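Local coordinates for protein putative aldehyde dehydrogenase (Burkholderia cenocepacia, PDB 4YWE) that probably oxidises aldehydes to carboxylic acids with NAD or NADP as electron acceptor, as members of the aldehyde dehydrogenase family do, at residues 261-266 and 420-425; 298-303 and 397-402; 140-145 and 480-485; 119-124 and 470-475. All coordinates share one frame; numbering follows the deposited sequence.

Interaction 1: 261-266 and 420-425; sequences SPQIVF and GIWTRD
Two neighbouring parallel strands of the catalytic-domain sheet meet where Gln-263, Ile-264 and Val-265 pair with Gly-420, Ile-421 and Trp-422. Their short axes run 4.8 Å apart and only 9° from parallel. Gly-420 uses both of its backbone polar groups: its N donates to Pro-262 O, and its O accepts from Ile-264 N at 2.8 Å. Trp-422 repeats the pattern further along, with N bonded to Ile-264 O at 2.7 Å and O receiving Phe-266 N.

A side-chain bond reinforces the pairing. The indole NE1 of Trp-422 donates to OE1 of Gln-263 at 2.9 Å; the oxygen lies in the indole plane, whereas NE1 stands 45° out of the amide carbonyl plane. The bend of the glutamine chain at chi2 (-96°) swings its amide alongside the indole, over Gly-420, where there is no side chain to obstruct it. On this same face Val-265 CG2 packs 4.1 Å from Trp-422 CD1. Helix 271-283 packs on Gln-263 and Trp-422, and helix 426-435 on Ile-421 of the opposite face. Beyond the paired residues, Thr-423 CB rests against Phe-266 CD1, while OG1 of Thr-423 is hydrogen-bonded to Asp-268 and Arg-428. Such parallel pairing of strands between helices is characteristic of the alpha/beta catalytic domain of aldehyde dehydrogenases.

Interaction 2: 298-303 and 397-402; sequences IERAVY and AMRFVD
Arg-300, just past the end of strand 293-299, lays its side chain, from CG outward, obliquely across Arg-399 of the neighbouring parallel strand. Its CB comes only within 4.0 Å of Phe-400 O, but CG is closer, 3.3 Å from that same oxygen, and also meets CD of Arg-399. The chain then runs extended: CD lies over the face of the Arg-399 guanidinium, near CZ and NH1, and NE comes to 3.5 Å from Arg-399 NE, two donors that cannot bond to each other. At the tip the two guanidinium groups stack, centres 3.7 Å apart and planes at 12°, with Arg-399 NH2 over the centre of the Arg-300 group. Val-401 CB sits over the rim of the opposite face of the Arg-300 guanidinium.

Arg-399 reaches this stack with CG between its backbone N and carbonyl carbon (chi1 66°), while its CB sits over the face of the Tyr-303 ring in a CH-pi contact, 4.0 Å from the ring centroid. The phenol OH of Tyr-303 is bonded to Asp-378. On the other side of the sheet, the Phe-400 ring slides under the backbone of Glu-299, whose CA lies over the ring centre. Glu-299 carries its carboxylate onward to Ala-267 N.

Backbone bonds from Ile-298 N to Met-398 O, Phe-400 N to Ile-298 O and Arg-300 N to Phe-400 O join the strands. In the stacked arginines the N-H groups lie in the two planes and point outward round their edges; with both residues exposed, solvent would be expected to offset much of the repulsion between their like charges.

Interaction 3: 140-145 and 480-485; sequences TVLTVR and KTIAIR
Ile-482 N donates to Leu-142 O at 2.8 Å, a bond with an N-H...O angle of 170° in the middle of an antiparallel pairing. The return bond, Leu-142 N to Ile-482 O, completes the hydrogen-bonded pair, and Ile-482 O also receives a CA-H...O contact from Val-141 CA. Equivalent two-way bonds join Thr-140 with Ile-484 and Val-144 with Lys-480, six backbone bonds in all.

On the face of these hydrogen-bonded pairs, Leu-142 makes two close contacts. Its CG stands between the backbone N and the carbonyl carbon (chi1 64°), which brings CD2 over the partner strand: CD2 lies 3.9 Å from Ile-482 CB and 3.7 Å from Ile-484 CD1. Val-144 CG2 packs alongside Lys-480 CB at 3.8 Å. The lysine chain turns away at chi3 (-72°), carrying NZ to a salt bridge with Glu-146 and to Ala-433 O and Leu-436 O of the third subunit.

The strands belong to the antiparallel oligomerisation arm of the aldehyde dehydrogenase fold, in which strand 477-485 is added beside strand 139-155. Strand 130-133 borders 140-145 within the chain, while residues 481-484 pair in parallel with a strand of the third subunit, so that the sheet runs on across the interface.

The other face carries smaller groups. The side chains of Val-141 and Thr-481 cross obliquely, CG1 to CG2 at 3.8 Å, and Val-141 CG2 reaches Ala-483 CB at 4.2 Å. Thr-143 CG2 lies beside Thr-481 OG1, while Thr-143 OG1 accepts from Glu-131 N. Leu-454 of the third subunit packs on Val-141.

Interaction 4: 119-124 and 470-475; sequences EFYAGA and FEALYG
Apolar and van der Waals contacts dominate where Ala-124, in the segment 119-124 of the long helix, meets Phe-470 and Leu-473. The methyl CB of Ala-124 meets two groups, 3.8 Å from Phe-470 CE2 and 3.9 Å from Leu-473 CD1. That leucine methyl also lies over the centre of the Phe-470 ring, making alanine, leucine and phenylalanine one hydrophobic cluster. The other leucine methyl, CD2, approaches the Tyr-121 ring obliquely, 4.1 Å from CD1, as the two side chains slide past each other in opposite directions. Tyr-121 leaves its helix with CG anti to the carbonyl carbon (chi1 -78°), and its long side chain brings OH to 3.4 Å from CB of Ala-472.

The contact joins the helix to the short, weakly bonded helical turn that leads into strand 477-485, beside the fourth subunit. The side chain of Ala-472 is about 8 Å from that of Glu-256, the predicted active-site residue.

One hydrogen bond reaches just past the segments: Tyr-121 OH is bonded to Gly-469 O, directly before Phe-470, which anchors the ring beside the turn.

Contacts of an aromatic ring with nitrogen fall to Phe-120. Its ring presents an edge to the backbone: Phe-470 N lies near the ring plane, 3.7 Å from CE2, without a hydrogen bond. Lys-127 of the fourth subunit makes a cation-pi contact with the same ring. This lysine of the fourth subunit packs on Ala-124 and Phe-470 too.

From the N terminus, residues 119-124 come first and wait until 470-475 for their partner, so interaction 4 closes a loop of 345 residues. Strand 140-145 opens inside that loop but meets 480-485 beyond its end; interactions 3 and 4 therefore cross, and they touch where Arg-145 packs on Tyr-474. Both loops enclose the catalytic-domain sheet, in which 261-266 and 420-425 close the loop of interaction 1. Nested inside it, 298-303 meets 397-402, and interaction 2 closes a loop of 93 residues. Those two share a sheet: Val-265 O lies 2.8 Å from Glu-299 N, a probable hydrogen bond. The oligomerisation arm of interaction 3 lies far off, its centre about 46 Å from that of interaction 1.

Interaction 1: 261-266 and 420-425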
loop_
_atom_site.group_PDB
_atom_site.type_symbol
_atom_site.label_atom_id
_atom_site.label_comp_id
_atom_site.label_asym_id
_atom_site.label_seq_id
_atom_site.Cartn_x
_atom_site.Cartn_y
_atom_site.Cartn_z
ATOM N N SER A 261 -13.054 21.170 19.233
ATOM C CA SER A 261 -13.103 19.727 19.441
ATOM C C SER A 261 -13.885 19.327 20.689
ATOM O O SER A 261 -13.616 19.822 21.782
ATOM C CB SER A 261 -11.682 19.170 19.517
ATOM O OG SER A 261 -10.967 19.457 18.326
ATOM N N PRO A 262 -14.858 18.419 20.519
ATOM C CA PRO A 262 -15.737 17.962 21.597
ATOM C C PRO A 262 -15.281 16.681 22.294
ATOM O O PRO A 262 -14.722 15.779 21.665
ATOM C CB PRO A 262 -17.057 17.720 20.866
ATOM C CG PRO A 262 -16.621 17.225 19.520
ATOM C CD PRO A 262 -15.307 17.921 19.206
ATOM N N GLN A 263 -15.525 16.620 23.599
ATOM C CA GLN A 263 -15.391 15.389 24.365
ATOM C C GLN A 263 -16.787 14.831 24.625
ATOM O O GLN A 263 -17.615 15.498 25.245
ATOM C CB GLN A 263 -14.663 15.641 25.687
ATOM C CG GLN A 263 -13.254 16.191 25.542
ATOM C CD GLN A 263 -12.196 15.108 25.590
ATOM O OE1 GLN A 263 -12.449 13.959 25.232
ATOM N NE2 GLN A 263 -11.002 15.469 26.048
ATOM N N ILE A 264 -17.050 13.620 24.148
ATOM C CA ILE A 264 -18.375 13.022 24.280
ATOM C C ILE A 264 -18.378 11.952 25.368
ATOM O O ILE A 264 -17.728 10.916 25.231
ATOM C CB ILE A 264 -18.855 12.439 22.939
ATOM C CG1 ILE A 264 -18.705 13.475 21.824
ATOM C CG2 ILE A 264 -20.300 11.975 23.046
ATOM C CD1 ILE A 264 -18.943 12.918 20.436
ATOM N N VAL A 265 -19.118 12.206 26.445
ATOM C CA VAL A 265 -19.149 11.293 27.584
ATOM C C VAL A 265 -20.536 10.685 27.781
ATOM O O VAL A 265 -21.529 11.404 27.896
ATOM C CB VAL A 265 -18.697 12.004 28.873
ATOM C CG1 VAL A 265 -18.606 11.008 30.019
ATOM C CG2 VAL A 265 -17.363 12.700 28.658
ATOM N N PHE A 266 -20.593 9.356 27.829
ATOM C CA PHE A 266 -21.848 8.645 28.066
ATOM C C PHE A 266 -21.949 8.170 29.510
ATOM O O PHE A 266 -20.960 8.168 30.242
ATOM C CB PHE A 266 -21.981 7.457 27.113
ATOM C CG PHE A 266 -22.251 7.853 25.693
ATOM C CD1 PHE A 266 -21.217 8.246 24.862
ATOM C CD2 PHE A 266 -23.541 7.835 25.189
ATOM C CE1 PHE A 266 -21.463 8.615 23.558
ATOM C CE2 PHE A 266 -23.794 8.201 23.883
ATOM C CZ PHE A 266 -22.755 8.592 23.065
ATOM N N GLY A 420 -13.252 13.208 20.883
ATOM C CA GLY A 420 -13.034 12.172 21.877
ATOM C C GLY A 420 -14.319 11.476 22.284
ATOM O O GLY A 420 -15.341 12.124 22.511
ATOM N N ILE A 421 -14.268 10.150 22.373
ATOM C CA ILE A 421 -15.434 9.355 22.745
ATOM C C ILE A 421 -15.175 8.602 24.043
ATOM O O ILE A 421 -14.221 7.831 24.142
ATOM C CB ILE A 421 -15.815 8.368 21.628
ATOM C CG1 ILE A 421 -16.181 9.116 20.344
ATOM C CG2 ILE A 421 -16.966 7.480 22.077
ATOM C CD1 ILE A 421 -16.463 8.200 19.169
ATOM N N TRP A 422 -16.029 8.821 25.039
ATOM C CA TRP A 422 -15.898 8.119 26.310
ATOM C C TRP A 422 -17.137 7.277 26.604
ATOM O O TRP A 422 -18.183 7.803 26.986
ATOM C CB TRP A 422 -15.645 9.111 27.448
ATOM C CG TRP A 422 -14.368 9.879 27.290
ATOM C CD1 TRP A 422 -14.202 11.070 26.646
ATOM C CD2 TRP A 422 -13.074 9.504 27.776
ATOM N NE1 TRP A 422 -12.887 11.462 26.705
ATOM C CE2 TRP A 422 -12.172 10.515 27.396
ATOM C CE3 TRP A 422 -12.589 8.408 28.500
ATOM C CZ2 TRP A 422 -10.817 10.469 27.711
ATOM C CZ3 TRP A 422 -11.241 8.364 28.815
ATOM C CH2 TRP A 422 -10.372 9.387 28.421
ATOM N N THR A 423 -17.003 5.968 26.418
ATOM C CA THR A 423 -18.082 5.019 26.677
ATOM C C THR A 423 -17.530 3.597 26.703
ATOM O O THR A 423 -16.487 3.319 26.110
ATOM C CB THR A 423 -19.199 5.115 25.616
ATOM O OG1 THR A 423 -20.202 4.129 25.884
ATOM C CG2 THR A 423 -18.634 4.886 24.225
ATOM N N ARG A 424 -18.227 2.699 27.392
ATOM C CA ARG A 424 -17.791 1.307 27.478
ATOM C C ARG A 424 -18.359 0.460 26.344
ATOM O O ARG A 424 -17.812 -0.590 26.012
ATOM C CB ARG A 424 -18.188 0.698 28.826
ATOM C CG ARG A 424 -17.248 1.043 29.968
ATOM C CD ARG A 424 -17.716 0.410 31.270
ATOM N NE ARG A 424 -16.861 0.772 32.396
ATOM C CZ ARG A 424 -17.110 1.774 33.233
ATOM N NH1 ARG A 424 -18.195 2.519 33.074
ATOM N NH2 ARG A 424 -16.276 2.029 34.231
ATOM N N ASP A 425 -19.458 0.919 25.752
ATOM C CA ASP A 425 -20.114 0.170 24.686
ATOM C C ASP A 425 -19.280 0.178 23.409
ATOM O O ASP A 425 -19.090 1.223 22.788
ATOM C CB ASP A 425 -21.504 0.740 24.405
ATOM C CG ASP A 425 -22.337 -0.168 23.523
ATOM O OD1 ASP A 425 -22.151 -0.136 22.288
ATOM O OD2 ASP A 425 -23.178 -0.915 24.065
#

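Interaction 2: 298-303 and 397-402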
loop_
_atom_site.group_PDB
_atom_site.type_symbol
_atom_site.label_atom_id
_atom_site.label_comp_id
_atom_site.label_asym_id
_atom_site.label_seq_id
_atom_site.Cartn_x
_atom_site.Cartn_y
_atom_site.Cartn_z
ATOM N N ILE A 298 -21.973 15.723 27.670
ATOM C CA ILE A 298 -22.239 14.685 28.658
ATOM C C ILE A 298 -23.679 14.201 28.570
ATOM O O ILE A 298 -24.605 15.006 28.500
ATOM C CB ILE A 298 -21.938 15.193 30.079
ATOM C CG1 ILE A 298 -20.631 15.986 30.102
ATOM C CG2 ILE A 298 -21.890 14.030 31.057
ATOM C CD1 ILE A 298 -20.434 16.799 31.366
ATOM N N GLU A 299 -23.866 12.885 28.579
ATOM C CA GLU A 299 -25.206 12.313 28.613
ATOM C C GLU A 299 -25.924 12.800 29.868
ATOM O O GLU A 299 -25.301 12.974 30.915
ATOM C CB GLU A 299 -25.149 10.784 28.576
ATOM C CG GLU A 299 -26.510 10.113 28.504
ATOM C CD GLU A 299 -26.411 8.606 28.374
ATOM O OE1 GLU A 299 -25.292 8.100 28.141
ATOM O OE2 GLU A 299 -27.451 7.927 28.508
ATOM N N ARG A 300 -27.229 13.027 29.749
ATOM C CA ARG A 300 -28.019 13.643 30.814
ATOM C C ARG A 300 -27.895 12.929 32.160
ATOM O O ARG A 300 -27.855 13.574 33.207
ATOM C CB ARG A 300 -29.493 13.703 30.405
ATOM C CG ARG A 300 -29.770 14.592 29.206
ATOM C CD ARG A 300 -31.261 14.843 29.038
ATOM N NE ARG A 300 -31.539 15.824 27.994
ATOM C CZ ARG A 300 -32.755 16.261 27.681
ATOM N NH1 ARG A 300 -33.814 15.804 28.334
ATOM N NH2 ARG A 300 -32.911 17.156 26.716
ATOM N N ALA A 301 -27.826 11.602 32.123
ATOM C CA ALA A 301 -27.792 10.794 33.338
ATOM C C ALA A 301 -26.598 11.125 34.233
ATOM O O ALA A 301 -26.693 11.046 35.456
ATOM C CB ALA A 301 -27.783 9.315 32.982
ATOM N N VAL A 302 -25.477 11.497 33.622
ATOM C CA VAL A 302 -24.266 11.781 34.384
ATOM C C VAL A 302 -23.783 13.212 34.163
ATOM O O VAL A 302 -22.635 13.535 34.469
ATOM C CB VAL A 302 -23.148 10.779 34.037
ATOM C CG1 VAL A 302 -23.546 9.373 34.460
ATOM C CG2 VAL A 302 -22.832 10.826 32.551
ATOM N N TYR A 303 -24.657 14.066 33.640
ATOM C CA TYR A 303 -24.298 15.455 33.363
ATOM C C TYR A 303 -23.909 16.201 34.637
ATOM O O TYR A 303 -22.791 16.698 34.753
ATOM C CB TYR A 303 -25.448 16.181 32.658
ATOM C CG TYR A 303 -25.199 17.659 32.442
ATOM C CD1 TYR A 303 -24.169 18.098 31.616
ATOM C CD2 TYR A 303 -25.997 18.616 33.057
ATOM C CE1 TYR A 303 -23.939 19.448 31.415
ATOM C CE2 TYR A 303 -25.774 19.967 32.862
ATOM C CZ TYR A 303 -24.745 20.378 32.040
ATOM O OH TYR A 303 -24.521 21.722 31.845
ATOM N N ALA A 397 -19.463 23.187 28.795
ATOM C CA ALA A 397 -20.171 21.956 29.125
ATOM C C ALA A 397 -21.661 22.063 28.820
ATOM O O ALA A 397 -22.285 23.097 29.064
ATOM C CB ALA A 397 -19.955 21.601 30.589
ATOM N N MET A 398 -22.222 20.981 28.287
ATOM C CA MET A 398 -23.646 20.906 27.980
ATOM C C MET A 398 -24.066 19.441 27.897
ATOM O O MET A 398 -23.218 18.556 27.775
ATOM C CB MET A 398 -23.959 21.627 26.670
ATOM C CG MET A 398 -23.335 20.972 25.450
ATOM S SD MET A 398 -23.439 21.993 23.969
ATOM C CE MET A 398 -22.235 23.265 24.348
ATOM N N ARG A 399 -25.368 19.185 27.954
ATOM C CA ARG A 399 -25.868 17.813 27.969
ATOM C C ARG A 399 -26.456 17.376 26.626
ATOM O O ARG A 399 -26.758 18.205 25.767
ATOM C CB ARG A 399 -26.921 17.647 29.068
ATOM C CG ARG A 399 -28.195 18.442 28.832
ATOM C CD ARG A 399 -29.204 18.218 29.950
ATOM N NE ARG A 399 -30.521 18.750 29.613
ATOM C CZ ARG A 399 -31.616 18.556 30.341
ATOM N NH1 ARG A 399 -31.558 17.838 31.455
ATOM N NH2 ARG A 399 -32.772 19.078 29.955
ATOM N N PHE A 400 -26.603 16.064 26.453
ATOM C CA PHE A 400 -27.315 15.503 25.306
ATOM C C PHE A 400 -28.147 14.302 25.749
ATOM O O PHE A 400 -27.829 13.651 26.744
ATOM C CB PHE A 400 -26.345 15.112 24.182
ATOM C CG PHE A 400 -25.406 13.984 24.533
ATOM C CD1 PHE A 400 -25.797 12.660 24.387
ATOM C CD2 PHE A 400 -24.121 14.247 24.977
ATOM C CE1 PHE A 400 -24.936 11.626 24.700
ATOM C CE2 PHE A 400 -23.253 13.216 25.289
ATOM C CZ PHE A 400 -23.661 11.904 25.149
ATOM N N VAL A 401 -29.208 14.006 25.003
ATOM C CA VAL A 401 -30.136 12.953 25.398
ATOM C C VAL A 401 -29.737 11.595 24.815
ATOM O O VAL A 401 -29.840 10.573 25.494
ATOM C CB VAL A 401 -31.590 13.321 25.004
ATOM C CG1 VAL A 401 -31.702 13.606 23.512
ATOM C CG2 VAL A 401 -32.560 12.224 25.424
ATOM N N ASP A 402 -29.268 11.581 23.571
ATOM C CA ASP A 402 -28.946 10.324 22.899
ATOM C C ASP A 402 -27.764 10.461 21.941
ATOM O O ASP A 402 -27.155 11.525 21.843
ATOM C CB ASP A 402 -30.172 9.795 22.146
ATOM C CG ASP A 402 -30.762 10.818 21.184
ATOM O OD1 ASP A 402 -30.042 11.747 20.761
ATOM O OD2 ASP A 402 -31.958 10.688 20.846
#

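Interaction 3: 140-145 and 480-485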
loop_
_atom_site.group_PDB
_atom_site.type_symbol
_atom_site.label_atom_id
_atom_site.label_comp_id
_atom_site.label_asym_id
_atom_site.label_seq_id
_atom_site.Cartn_x
_atom_site.Cartn_y
_atom_site.Cartn_z
ATOM N N THR A 140 5.263 -1.014 -19.607
ATOM C CA THR A 140 5.595 -1.047 -18.189
ATOM C C THR A 140 5.350 0.333 -17.588
ATOM O O THR A 140 5.946 1.323 -18.013
ATOM C CB THR A 140 7.052 -1.473 -17.938
ATOM O OG1 THR A 140 7.219 -2.849 -18.303
ATOM C CG2 THR A 140 7.403 -1.304 -16.468
ATOM N N VAL A 141 4.461 0.392 -16.605
ATOM C CA VAL A 141 4.095 1.658 -15.987
ATOM C C VAL A 141 4.578 1.696 -14.545
ATOM O O VAL A 141 4.260 0.812 -13.753
ATOM C CB VAL A 141 2.578 1.891 -16.065
ATOM C CG1 VAL A 141 2.191 3.148 -15.300
ATOM C CG2 VAL A 141 2.130 1.980 -17.518
ATOM N N LEU A 142 5.358 2.717 -14.212
ATOM C CA LEU A 142 5.810 2.910 -12.841
ATOM C C LEU A 142 5.503 4.328 -12.374
ATOM O O LEU A 142 5.403 5.253 -13.182
ATOM C CB LEU A 142 7.308 2.619 -12.703
ATOM C CG LEU A 142 8.319 3.501 -13.440
ATOM C CD1 LEU A 142 9.659 3.469 -12.726
ATOM C CD2 LEU A 142 8.487 3.054 -14.885
ATOM N N THR A 143 5.344 4.489 -11.067
ATOM C CA THR A 143 5.108 5.802 -10.483
ATOM C C THR A 143 6.173 6.110 -9.442
ATOM O O THR A 143 6.617 5.222 -8.713
ATOM C CB THR A 143 3.716 5.901 -9.832
ATOM O OG1 THR A 143 3.673 5.077 -8.662
ATOM C CG2 THR A 143 2.629 5.462 -10.807
ATOM N N VAL A 144 6.584 7.371 -9.382
ATOM C CA VAL A 144 7.585 7.802 -8.418
ATOM C C VAL A 144 7.062 9.008 -7.652
ATOM O O VAL A 144 6.462 9.912 -8.233
ATOM C CB VAL A 144 8.926 8.121 -9.106
ATOM C CG1 VAL A 144 9.620 6.837 -9.533
ATOM C CG2 VAL A 144 8.707 9.038 -10.299
ATOM N N ARG A 145 7.284 9.014 -6.343
ATOM C CA ARG A 145 6.831 10.115 -5.506
ATOM C C ARG A 145 7.987 11.071 -5.245
ATOM O O ARG A 145 8.842 10.822 -4.397
ATOM C CB ARG A 145 6.240 9.587 -4.200
ATOM C CG ARG A 145 5.046 8.672 -4.436
ATOM C CD ARG A 145 4.385 8.209 -3.151
ATOM N NE ARG A 145 3.307 7.264 -3.432
ATOM C CZ ARG A 145 2.075 7.619 -3.783
ATOM N NH1 ARG A 145 1.756 8.903 -3.888
ATOM N NH2 ARG A 145 1.158 6.692 -4.025
ATOM N N LYS A 480 4.624 11.253 -10.072
ATOM C CA LYS A 480 4.969 11.255 -11.486
ATOM C C LYS A 480 4.764 9.857 -12.056
ATOM O O LYS A 480 5.274 8.879 -11.511
ATOM C CB LYS A 480 6.414 11.710 -11.703
ATOM C CG LYS A 480 6.902 11.521 -13.137
ATOM C CD LYS A 480 8.396 11.778 -13.272
ATOM C CE LYS A 480 8.725 13.256 -13.141
ATOM N NZ LYS A 480 10.190 13.505 -13.243
ATOM N N THR A 481 4.015 9.763 -13.147
ATOM C CA THR A 481 3.774 8.473 -13.786
ATOM C C THR A 481 4.634 8.316 -15.039
ATOM O O THR A 481 4.670 9.199 -15.898
ATOM C CB THR A 481 2.290 8.294 -14.150
ATOM O OG1 THR A 481 1.488 8.466 -12.976
ATOM C CG2 THR A 481 2.039 6.909 -14.728
ATOM N N ILE A 482 5.329 7.189 -15.134
ATOM C CA ILE A 482 6.205 6.922 -16.268
ATOM C C ILE A 482 5.711 5.703 -17.039
ATOM O O ILE A 482 5.722 4.585 -16.523
ATOM C CB ILE A 482 7.659 6.728 -15.808
ATOM C CG1 ILE A 482 8.135 7.959 -15.030
ATOM C CG2 ILE A 482 8.562 6.449 -17.003
ATOM C CD1 ILE A 482 9.500 7.795 -14.393
ATOM N N ALA A 483 5.280 5.924 -18.276
ATOM C CA ALA A 483 4.759 4.847 -19.110
ATOM C C ALA A 483 5.754 4.461 -20.200
ATOM O O ALA A 483 6.002 5.228 -21.129
ATOM C CB ALA A 483 3.428 5.251 -19.727
ATOM N N ILE A 484 6.317 3.263 -20.080
ATOM C CA ILE A 484 7.321 2.791 -21.025
ATOM C C ILE A 484 6.720 1.822 -22.039
ATOM O O ILE A 484 6.256 0.743 -21.674
ATOM C CB ILE A 484 8.497 2.121 -20.294
ATOM C CG1 ILE A 484 8.959 2.982 -19.118
ATOM C CG2 ILE A 484 9.639 1.851 -21.262
ATOM C CD1 ILE A 484 9.931 2.276 -18.196
ATOM N N ARG A 485 6.737 2.211 -23.310
ATOM C CA ARG A 485 6.341 1.312 -24.387
ATOM C C ARG A 485 7.571 0.582 -24.910
ATOM O O ARG A 485 8.435 1.186 -25.544
ATOM C CB ARG A 485 5.652 2.078 -25.516
ATOM C CG ARG A 485 5.144 1.195 -26.643
ATOM C CD ARG A 485 4.477 2.020 -27.732
ATOM N NE ARG A 485 3.989 1.187 -28.827
ATOM C CZ ARG A 485 4.727 0.820 -29.869
ATOM N NH1 ARG A 485 5.992 1.211 -29.960
ATOM N NH2 ARG A 485 4.203 0.059 -30.820
#

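Interaction 4: 119-124 and 470-475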
loop_
_atom_site.group_PDB
_atom_site.type_symbol
_atom_site.label_atom_id
_atom_site.label_comp_id
_atom_site.label_asym_id
_atom_site.label_seq_id
_atom_site.Cartn_x
_atom_site.Cartn_y
_atom_site.Cartn_z
ATOM N N GLU A 119 13.015 11.201 14.469
ATOM C CA GLU A 119 13.316 9.774 14.551
ATOM C C GLU A 119 12.400 8.959 13.641
ATOM O O GLU A 119 12.855 8.074 12.913
ATOM C CB GLU A 119 13.182 9.278 15.992
ATOM C CG GLU A 119 13.465 7.795 16.162
ATOM C CD GLU A 119 13.166 7.300 17.565
ATOM O OE1 GLU A 119 12.099 7.657 18.110
ATOM O OE2 GLU A 119 13.998 6.555 18.121
ATOM N N PHE A 120 11.109 9.266 13.693
ATOM C CA PHE A 120 10.108 8.548 12.913
ATOM C C PHE A 120 10.341 8.731 11.418
ATOM O O PHE A 120 10.382 7.759 10.665
ATOM C CB PHE A 120 8.700 9.018 13.292
ATOM C CG PHE A 120 7.600 8.337 12.523
ATOM C CD1 PHE A 120 7.148 7.081 12.898
ATOM C CD2 PHE A 120 7.009 8.958 11.436
ATOM C CE1 PHE A 120 6.132 6.456 12.197
ATOM C CE2 PHE A 120 5.993 8.339 10.730
ATOM C CZ PHE A 120 5.556 7.087 11.110
ATOM N N TYR A 121 10.505 9.980 10.996
ATOM C CA TYR A 121 10.642 10.288 9.577
ATOM C C TYR A 121 11.995 9.848 9.025
ATOM O O TYR A 121 12.138 9.628 7.824
ATOM C CB TYR A 121 10.421 11.783 9.339
ATOM C CG TYR A 121 8.956 12.161 9.359
ATOM C CD1 TYR A 121 8.025 11.421 8.644
ATOM C CD2 TYR A 121 8.502 13.236 10.112
ATOM C CE1 TYR A 121 6.685 11.751 8.658
ATOM C CE2 TYR A 121 7.159 13.573 10.135
ATOM C CZ TYR A 121 6.257 12.826 9.406
ATOM O OH TYR A 121 4.921 13.151 9.423
ATOM N N ALA A 122 12.979 9.713 9.907
ATOM C CA ALA A 122 14.292 9.215 9.513
ATOM C C ALA A 122 14.176 7.805 8.952
ATOM O O ALA A 122 14.853 7.451 7.988
ATOM C CB ALA A 122 15.249 9.237 10.693
ATOM N N GLY A 123 13.311 7.004 9.562
ATOM C CA GLY A 123 13.101 5.638 9.124
ATOM C C GLY A 123 12.123 5.514 7.973
ATOM O O GLY A 123 12.027 4.460 7.348
ATOM N N ALA A 124 11.400 6.593 7.688
ATOM C CA ALA A 124 10.371 6.574 6.653
ATOM C C ALA A 124 10.904 7.016 5.295
ATOM O O ALA A 124 10.306 6.711 4.262
ATOM C CB ALA A 124 9.198 7.456 7.062
ATOM N N PHE A 470 2.933 8.696 8.621
ATOM C CA PHE A 470 3.507 8.383 7.318
ATOM C C PHE A 470 2.747 9.103 6.207
ATOM O O PHE A 470 3.333 9.507 5.201
ATOM C CB PHE A 470 3.491 6.871 7.079
ATOM C CG PHE A 470 4.402 6.421 5.972
ATOM C CD1 PHE A 470 3.982 6.450 4.652
ATOM C CD2 PHE A 470 5.679 5.966 6.254
ATOM C CE1 PHE A 470 4.821 6.036 3.633
ATOM C CE2 PHE A 470 6.522 5.549 5.239
ATOM C CZ PHE A 470 6.093 5.585 3.927
ATOM N N GLU A 471 1.443 9.270 6.411
ATOM C CA GLU A 471 0.554 9.893 5.430
ATOM C C GLU A 471 1.013 11.292 5.009
ATOM O O GLU A 471 0.717 11.744 3.902
ATOM C CB GLU A 471 -0.869 9.962 5.998
ATOM C CG GLU A 471 -1.913 10.544 5.053
ATOM C CD GLU A 471 -2.361 9.557 3.993
ATOM O OE1 GLU A 471 -1.929 8.387 4.043
ATOM O OE2 GLU A 471 -3.151 9.951 3.109
ATOM N N ALA A 472 1.742 11.968 5.891
ATOM C CA ALA A 472 2.179 13.337 5.644
ATOM C C ALA A 472 3.125 13.426 4.449
ATOM O O ALA A 472 3.172 14.445 3.758
ATOM C CB ALA A 472 2.845 13.908 6.888
ATOM N N LEU A 473 3.873 12.353 4.210
ATOM C CA LEU A 473 4.836 12.306 3.115
ATOM C C LEU A 473 4.170 12.453 1.747
ATOM O O LEU A 473 4.789 12.939 0.800
ATOM C CB LEU A 473 5.633 10.999 3.165
ATOM C CG LEU A 473 6.453 10.743 4.431
ATOM C CD1 LEU A 473 7.125 9.384 4.363
ATOM C CD2 LEU A 473 7.482 11.844 4.638
ATOM N N TYR A 474 2.912 12.031 1.646
ATOM C CA TYR A 474 2.178 12.128 0.385
ATOM C C TYR A 474 1.817 13.576 0.071
ATOM O O TYR A 474 1.674 13.953 -1.092
ATOM C CB TYR A 474 0.916 11.266 0.425
ATOM C CG TYR A 474 1.195 9.801 0.667
ATOM C CD1 TYR A 474 1.782 9.015 -0.316
ATOM C CD2 TYR A 474 0.871 9.204 1.879
ATOM C CE1 TYR A 474 2.043 7.674 -0.097
ATOM C CE2 TYR A 474 1.127 7.865 2.105
ATOM C CZ TYR A 474 1.712 7.105 1.114
ATOM O OH TYR A 474 1.967 5.772 1.339
ATOM N N GLY A 475 1.667 14.384 1.115
ATOM C CA GLY A 475 1.389 15.797 0.944
ATOM C C GLY A 475 2.631 16.593 0.591
ATOM O O GLY A 475 2.538 17.699 0.058
#